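Local coordinates for protein serpin-ZX (Arabidopsis thaliana, PDB 3LE2) that inhibits proteases, including metacaspase-9, through cleavage of its reactive centre loop and covalent trapping of the enzyme, and takes part in controlling programmed cell death, at residues Ser39-Ser51 / Ile59-Asn72. Residues are numbered along the deposited sequence; the frame is centred on the assembly and turned at random.
Sequences SINVVLSIIAAGS and ILSFLKFSSTDQLN
Ile59 lies over the small side chain of Ala48, its CG2 branch 3.8 Å from Ala48 CB, while the Ile59 and Ile47 side chains cross roughly perpendicularly, CD1 of the first meeting CG2 of the second. In this part of the serpin helical domain, helix 37-49 packs against two successive helices, 54-63 and 68-83, and the short segments 39-49 and 59-63 run nearly antiparallel at 153°, their axes 10.0 Å apart. Leu63 forks over Leu44 and Asn41. Its CD1 rests on Leu44 CB, and its CD2 comes within 3.4 Å of Asn41 OD1, the Leu63 and Asn41 side chains running past one another in opposing senses. Phe62 meets Leu44 CD1 through its CE2 at 3.7 Å, the ring swung out opposite the backbone N (chi1 -179°). Ile47 also touches Phe169 of strand 167-176.

Lys64, with positive phi, ends the helical run, and Ser67 caps the following helix by accepting from Gln70 N. From that helix, Leu71 CD1 touches Ala48 CB, and Thr68 directs its methyl CG2 at Ala48 O. Leu71 CD2 packs 3.6 Å from Ser45 OG. That hydroxyl donates to Asn41 O at 2.8 Å, on the opposite face of the carbonyl from Ser45 N, and accepts from a water whose oxygen is 2.9 Å from Leu71 O, to which it also donates.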
ATOM      1  N   SER A  39      -0.053  -3.376  -5.182  1.00 30.41           N
ATOM      2  CA  SER A  39       1.016  -3.302  -6.180  1.00 32.04           C
ATOM      3  C   SER A  39       1.996  -4.460  -6.053  1.00 29.62           C
ATOM      4  O   SER A  39       2.496  -4.982  -7.053  1.00 30.67           O
ATOM      5  CB  SER A  39       1.794  -1.990  -6.050  1.00 34.41           C
ATOM      6  OG  SER A  39       0.903  -0.901  -5.975  1.00 44.45           O
ATOM      7  N   ILE A  40       2.310  -4.837  -4.823  1.00 24.84           N
ATOM      8  CA  ILE A  40       3.213  -5.958  -4.630  1.00 30.14           C
ATOM      9  C   ILE A  40       2.574  -7.202  -5.235  1.00 30.41           C
ATOM     10  O   ILE A  40       3.228  -7.981  -5.933  1.00 33.52           O
ATOM     11  CB  ILE A  40       3.477  -6.235  -3.138  1.00 37.96           C
ATOM     12  CG1 ILE A  40       4.127  -5.025  -2.462  1.00 30.36           C
ATOM     13  CG2 ILE A  40       4.366  -7.474  -2.985  1.00 22.73           C
ATOM     14  CD1 ILE A  40       5.517  -4.782  -2.938  1.00 25.87           C
ATOM     15  N   ASN A  41       1.289  -7.387  -4.945  1.00 27.82           N
ATOM     16  CA  ASN A  41       0.561  -8.577  -5.388  1.00 30.00           C
ATOM     17  C   ASN A  41       0.355  -8.592  -6.895  1.00 30.54           C
ATOM     18  O   ASN A  41       0.270  -9.664  -7.500  1.00 30.15           O
ATOM     19  CB  ASN A  41      -0.771  -8.727  -4.634  1.00 27.58           C
ATOM     20  CG  ASN A  41      -0.564  -9.133  -3.179  1.00 34.71           C
ATOM     21  OD1 ASN A  41       0.552  -9.466  -2.773  1.00 37.64           O
ATOM     22  ND2 ASN A  41      -1.630  -9.118  -2.396  1.00 32.51           N
ATOM     23  N   VAL A  42       0.296  -7.398  -7.490  1.00 30.19           N
ATOM     24  CA  VAL A  42       0.306  -7.253  -8.952  1.00 33.63           C
ATOM     25  C   VAL A  42       1.613  -7.780  -9.569  1.00 35.04           C
ATOM     26  O   VAL A  42       1.595  -8.457 -10.593  1.00 34.45           O
ATOM     27  CB  VAL A  42       0.115  -5.795  -9.379  1.00 33.66           C
ATOM     28  CG1 VAL A  42       0.594  -5.597 -10.817  1.00 38.80           C
ATOM     29  CG2 VAL A  42      -1.339  -5.366  -9.223  1.00 29.51           C
ATOM     30  N   VAL A  43       2.743  -7.474  -8.939  1.00 33.42           N
ATOM     31  CA  VAL A  43       4.021  -8.023  -9.390  1.00 37.07           C
ATOM     32  C   VAL A  43       4.075  -9.552  -9.258  1.00 35.64           C
ATOM     33  O   VAL A  43       4.479 -10.255 -10.195  1.00 28.96           O
ATOM     34  CB  VAL A  43       5.216  -7.408  -8.632  1.00 30.59           C
ATOM     35  CG1 VAL A  43       6.508  -8.033  -9.114  1.00 24.06           C
ATOM     36  CG2 VAL A  43       5.255  -5.909  -8.839  1.00 33.29           C
ATOM     37  N   LEU A  44       3.674 -10.059  -8.091  1.00 34.02           N
ATOM     38  CA  LEU A  44       3.671 -11.499  -7.839  1.00 33.66           C
ATOM     39  C   LEU A  44       2.753 -12.245  -8.816  1.00 30.83           C
ATOM     40  O   LEU A  44       3.076 -13.353  -9.246  1.00 32.47           O
ATOM     41  CB  LEU A  44       3.315 -11.809  -6.383  1.00 28.94           C
ATOM     42  CG  LEU A  44       4.333 -11.301  -5.356  1.00 33.08           C
ATOM     43  CD1 LEU A  44       3.815 -11.468  -3.934  1.00 26.05           C
ATOM     44  CD2 LEU A  44       5.686 -12.006  -5.514  1.00 29.32           C
ATOM     45  N   SER A  45       1.632 -11.624  -9.185  1.00 35.00           N
ATOM     46  CA  SER A  45       0.751 -12.174 -10.227  1.00 35.20           C
ATOM     47  C   SER A  45       1.455 -12.248 -11.594  1.00 42.91           C
ATOM     48  O   SER A  45       1.326 -13.234 -12.317  1.00 38.39           O
ATOM     49  CB  SER A  45      -0.529 -11.347 -10.350  1.00 29.61           C
ATOM     50  OG  SER A  45      -1.250 -11.321  -9.130  1.00 36.38           O
ATOM     51  N   ILE A  46       2.192 -11.198 -11.944  1.00 36.89           N
ATOM     52  CA  ILE A  46       3.011 -11.200 -13.149  1.00 34.26           C
ATOM     53  C   ILE A  46       4.058 -12.323 -13.131  1.00 35.31           C
ATOM     54  O   ILE A  46       4.278 -13.001 -14.126  1.00 37.21           O
ATOM     55  CB  ILE A  46       3.686  -9.834 -13.344  1.00 35.15           C
ATOM     56  CG1 ILE A  46       2.619  -8.780 -13.656  1.00 39.89           C
ATOM     57  CG2 ILE A  46       4.699  -9.900 -14.467  1.00 33.88           C
ATOM     58  CD1 ILE A  46       3.135  -7.367 -13.677  1.00 37.55           C
ATOM     59  N   ILE A  47       4.684 -12.535 -11.982  1.00 38.62           N
ATOM     60  CA  ILE A  47       5.691 -13.579 -11.854  1.00 39.00           C
ATOM     61  C   ILE A  47       5.079 -14.974 -11.929  1.00 44.26           C
ATOM     62  O   ILE A  47       5.641 -15.885 -12.537  1.00 40.43           O
ATOM     63  CB  ILE A  47       6.446 -13.447 -10.528  1.00 39.44           C
ATOM     64  CG1 ILE A  47       7.210 -12.125 -10.492  1.00 36.26           C
ATOM     65  CG2 ILE A  47       7.374 -14.639 -10.323  1.00 30.08           C
ATOM     66  CD1 ILE A  47       7.761 -11.779  -9.127  1.00 38.64           C
ATOM     67  N   ALA A  48       3.930 -15.147 -11.291  1.00 37.60           N
ATOM     68  CA  ALA A  48       3.263 -16.430 -11.335  1.00 40.66           C
ATOM     69  C   ALA A  48       2.996 -16.791 -12.788  1.00 45.70           C
ATOM     70  O   ALA A  48       3.173 -17.941 -13.197  1.00 44.47           O
ATOM     71  CB  ALA A  48       1.961 -16.392 -10.534  1.00 38.90           C
ATOM     72  N   ALA A  49       2.596 -15.791 -13.569  1.00 40.34           N
ATOM     73  CA  ALA A  49       2.174 -16.003 -14.947  1.00 35.49           C
ATOM     74  C   ALA A  49       3.322 -16.473 -15.840  1.00 44.02           C
ATOM     75  O   ALA A  49       3.095 -17.102 -16.872  1.00 42.76           O
ATOM     76  CB  ALA A  49       1.549 -14.735 -15.503  1.00 43.73           C
ATOM     77  N   GLY A  50       4.551 -16.161 -15.445  1.00 39.63           N
ATOM     78  CA  GLY A  50       5.719 -16.562 -16.208  1.00 44.94           C
ATOM     79  C   GLY A  50       6.406 -17.776 -15.611  1.00 45.01           C
ATOM     80  O   GLY A  50       7.538 -18.088 -15.946  1.00 46.20           O
ATOM     81  N   SER A  51       5.714 -18.466 -14.714  1.00 40.29           N
ATOM     82  CA  SER A  51       6.308 -19.597 -14.014  1.00 52.32           C
ATOM     83  C   SER A  51       5.447 -20.851 -14.116  1.00 45.91           C
ATOM     84  O   SER A  51       4.369 -20.849 -14.726  1.00 46.70           O
ATOM     85  CB  SER A  51       6.513 -19.254 -12.540  1.00 49.11           C
ATOM     86  OG  SER A  51       5.270 -19.220 -11.868  1.00 48.30           O
ATOM     87  N   ILE A  59       3.319 -19.393  -5.337  1.00 39.47           N
ATOM     88  CA  ILE A  59       2.843 -18.025  -5.459  1.00 43.95           C
ATOM     89  C   ILE A  59       1.318 -18.031  -5.434  1.00 42.73           C
ATOM     90  O   ILE A  59       0.693 -17.213  -4.757  1.00 40.49           O
ATOM     91  CB  ILE A  59       3.383 -17.359  -6.749  1.00 44.89           C
ATOM     92  CG1 ILE A  59       4.911 -17.387  -6.760  1.00 40.62           C
ATOM     93  CG2 ILE A  59       2.888 -15.923  -6.889  1.00 35.06           C
ATOM     94  CD1 ILE A  59       5.503 -17.006  -8.102  1.00 36.59           C
ATOM     95  N   LEU A  60       0.724 -18.974  -6.161  1.00 45.13           N
ATOM     96  CA  LEU A  60      -0.730 -19.111  -6.186  1.00 49.98           C
ATOM     97  C   LEU A  60      -1.305 -19.193  -4.773  1.00 47.91           C
ATOM     98  O   LEU A  60      -2.321 -18.567  -4.472  1.00 48.12           O
ATOM     99  CB  LEU A  60      -1.154 -20.345  -6.988  1.00 45.45           C
ATOM    100  CG  LEU A  60      -1.127 -20.208  -8.505  1.00 46.98           C
ATOM    101  CD1 LEU A  60      -1.567 -21.505  -9.163  1.00 47.02           C
ATOM    102  CD2 LEU A  60      -2.022 -19.061  -8.924  1.00 52.28           C
ATOM    103  N   SER A  61      -0.654 -19.970  -3.913  1.00 50.12           N
ATOM    104  CA  SER A  61      -1.131 -20.152  -2.547  1.00 47.41           C
ATOM    105  C   SER A  61      -0.868 -18.910  -1.706  1.00 47.53           C
ATOM    106  O   SER A  61      -1.624 -18.606  -0.785  1.00 41.14           O
ATOM    107  CB  SER A  61      -0.491 -21.386  -1.904  1.00 43.02           C
ATOM    108  OG  SER A  61      -0.853 -22.564  -2.613  1.00 66.18           O
ATOM    109  N   PHE A  62       0.198 -18.183  -2.031  1.00 44.99           N
ATOM    110  CA  PHE A  62       0.514 -16.964  -1.303  1.00 40.66           C
ATOM    111  C   PHE A  62      -0.537 -15.896  -1.583  1.00 39.62           C
ATOM    112  O   PHE A  62      -0.862 -15.078  -0.721  1.00 41.28           O
ATOM    113  CB  PHE A  62       1.901 -16.452  -1.688  1.00 41.25           C
ATOM    114  CG  PHE A  62       2.316 -15.209  -0.949  1.00 42.96           C
ATOM    115  CD1 PHE A  62       2.990 -15.297   0.263  1.00 45.02           C
ATOM    116  CD2 PHE A  62       2.036 -13.950  -1.466  1.00 41.57           C
ATOM    117  CE1 PHE A  62       3.379 -14.146   0.951  1.00 38.03           C
ATOM    118  CE2 PHE A  62       2.423 -12.794  -0.789  1.00 36.71           C
ATOM    119  CZ  PHE A  62       3.093 -12.895   0.423  1.00 39.57           C
ATOM    120  N   LEU A  63      -1.073 -15.926  -2.796  1.00 34.69           N
ATOM    121  CA  LEU A  63      -1.940 -14.863  -3.273  1.00 30.55           C
ATOM    122  C   LEU A  63      -3.415 -15.196  -3.131  1.00 36.47           C
ATOM    123  O   LEU A  63      -4.268 -14.347  -3.402  1.00 40.65           O
ATOM    124  CB  LEU A  63      -1.603 -14.547  -4.735  1.00 34.26           C
ATOM    125  CG  LEU A  63      -0.275 -13.822  -4.956  1.00 31.88           C
ATOM    126  CD1 LEU A  63       0.023 -13.688  -6.452  1.00 27.87           C
ATOM    127  CD2 LEU A  63      -0.298 -12.458  -4.249  1.00 24.12           C
ATOM    128  N   LYS A  64      -3.703 -16.442  -2.738  1.00 43.37           N
ATOM    129  CA  LYS A  64      -5.060 -16.910  -2.381  1.00 40.60           C
ATOM    130  C   LYS A  64      -5.993 -17.054  -3.574  1.00 35.14           C
ATOM    131  O   LYS A  64      -7.186 -16.773  -3.477  1.00 45.29           O
ATOM    132  CB  LYS A  64      -5.713 -16.006  -1.323  1.00 33.40           C
ATOM    133  CG  LYS A  64      -4.816 -15.662  -0.127  1.00 36.86           C
ATOM    134  CD  LYS A  64      -4.315 -16.915   0.596  1.00 39.11           C
ATOM    135  CE  LYS A  64      -3.341 -16.529   1.710  1.00 37.19           C
ATOM    136  NZ  LYS A  64      -2.683 -17.687   2.365  1.00 44.99           N
ATOM    137  N   PHE A  65      -5.439 -17.471  -4.703  1.00 40.30           N
ATOM    138  CA  PHE A  65      -6.232 -17.734  -5.895  1.00 38.77           C
ATOM    139  C   PHE A  65      -5.741 -19.049  -6.445  1.00 44.55           C
ATOM    140  O   PHE A  65      -4.577 -19.399  -6.258  1.00 50.48           O
ATOM    141  CB  PHE A  65      -6.048 -16.628  -6.944  1.00 41.82           C
ATOM    142  CG  PHE A  65      -6.788 -15.354  -6.629  1.00 46.39           C
ATOM    143  CD1 PHE A  65      -8.075 -15.140  -7.114  1.00 49.32           C
ATOM    144  CD2 PHE A  65      -6.202 -14.369  -5.856  1.00 36.31           C
ATOM    145  CE1 PHE A  65      -8.764 -13.961  -6.832  1.00 43.17           C
ATOM    146  CE2 PHE A  65      -6.887 -13.190  -5.576  1.00 40.09           C
ATOM    147  CZ  PHE A  65      -8.167 -12.988  -6.061  1.00 39.04           C
ATOM    148  N   SER A  66      -6.622 -19.770  -7.129  1.00 59.48           N
ATOM    149  CA  SER A  66      -6.327 -21.135  -7.559  1.00 64.06           C
ATOM    150  C   SER A  66      -5.532 -21.248  -8.859  1.00 55.22           C
ATOM    151  O   SER A  66      -4.778 -22.203  -9.036  1.00 60.43           O
ATOM    152  CB  SER A  66      -7.615 -21.957  -7.657  1.00 59.22           C
ATOM    153  OG  SER A  66      -8.058 -22.350  -6.371  1.00 75.55           O
ATOM    154  N   SER A  67      -5.698 -20.288  -9.766  1.00 57.60           N
ATOM    155  CA  SER A  67      -4.997 -20.345 -11.052  1.00 53.67           C
ATOM    156  C   SER A  67      -4.442 -19.000 -11.503  1.00 54.27           C
ATOM    157  O   SER A  67      -4.869 -17.938 -11.032  1.00 50.16           O
ATOM    158  CB  SER A  67      -5.908 -20.904 -12.150  1.00 54.40           C
ATOM    159  OG  SER A  67      -6.882 -19.950 -12.550  1.00 48.13           O
ATOM    160  N   THR A  68      -3.490 -19.059 -12.431  1.00 53.23           N
ATOM    161  CA  THR A  68      -2.947 -17.861 -13.051  1.00 51.42           C
ATOM    162  C   THR A  68      -4.039 -17.078 -13.771  1.00 51.47           C
ATOM    163  O   THR A  68      -3.984 -15.850 -13.852  1.00 50.38           O
ATOM    164  CB  THR A  68      -1.833 -18.203 -14.051  1.00 53.73           C
ATOM    165  OG1 THR A  68      -2.200 -19.379 -14.781  1.00 64.46           O
ATOM    166  CG2 THR A  68      -0.530 -18.462 -13.323  1.00 41.86           C
ATOM    167  N   ASP A  69      -5.028 -17.790 -14.302  1.00 54.11           N
ATOM    168  CA  ASP A  69      -6.161 -17.134 -14.943  1.00 53.66           C
ATOM    169  C   ASP A  69      -6.955 -16.297 -13.946  1.00 50.59           C
ATOM    170  O   ASP A  69      -7.352 -15.172 -14.245  1.00 53.70           O
ATOM    171  CB  ASP A  69      -7.066 -18.160 -15.620  1.00 58.92           C
ATOM    172  CG  ASP A  69      -6.533 -18.602 -16.970  1.00 73.26           C
ATOM    173  OD1 ASP A  69      -5.432 -18.150 -17.361  1.00 64.99           O
ATOM    174  OD2 ASP A  69      -7.219 -19.401 -17.645  1.00 73.47           O
ATOM    175  N   GLN A  70      -7.187 -16.853 -12.762  1.00 43.92           N
ATOM    176  CA  GLN A  70      -7.874 -16.125 -11.712  1.00 51.55           C
ATOM    177  C   GLN A  70      -7.072 -14.882 -11.343  1.00 49.92           C
ATOM    178  O   GLN A  70      -7.627 -13.787 -11.251  1.00 42.49           O
ATOM    179  CB  GLN A  70      -8.089 -17.002 -10.474  1.00 54.50           C
ATOM    180  CG  GLN A  70      -9.246 -17.998 -10.565  1.00 59.04           C
ATOM    181  CD  GLN A  70      -9.618 -18.562  -9.193  1.00 76.67           C
ATOM    182  OE1 GLN A  70      -9.277 -19.703  -8.864  1.00 73.41           O
ATOM    183  NE2 GLN A  70     -10.308 -17.752  -8.380  1.00 66.01           N
ATOM    184  N   LEU A  71      -5.767 -15.038 -11.137  1.00 38.02           N
ATOM    185  CA  LEU A  71      -4.953 -13.872 -10.825  1.00 38.81           C
ATOM    186  C   LEU A  71      -5.091 -12.825 -11.905  1.00 38.83           C
ATOM    187  O   LEU A  71      -5.410 -11.670 -11.610  1.00 39.84           O
ATOM    188  CB  LEU A  71      -3.490 -14.239 -10.662  1.00 33.75           C
ATOM    189  CG  LEU A  71      -3.141 -14.940  -9.361  1.00 40.21           C
ATOM    190  CD1 LEU A  71      -1.670 -15.390  -9.389  1.00 43.00           C
ATOM    191  CD2 LEU A  71      -3.440 -14.023  -8.181  1.00 34.50           C
ATOM    192  N   ASN A  72      -4.852 -13.236 -13.153  1.00 41.62           N
ATOM    193  CA  ASN A  72      -4.858 -12.319 -14.296  1.00 40.74           C
ATOM    194  C   ASN A  72      -6.111 -11.446 -14.330  1.00 42.58           C
ATOM    195  O   ASN A  72      -6.028 -10.230 -14.501  1.00 40.96           O
ATOM    196  CB  ASN A  72      -4.703 -13.085 -15.619  1.00 35.86           C
ATOM    197  CG  ASN A  72      -3.313 -13.696 -15.793  1.00 47.80           C
ATOM    198  OD1 ASN A  72      -2.352 -13.310 -15.116  1.00 40.46           O
ATOM    199  ND2 ASN A  72      -3.201 -14.652 -16.714  1.00 46.21           N
TER
HETATM  200  O   HOH W   1      -4.129 -10.374  -9.347  1.00 37.90           O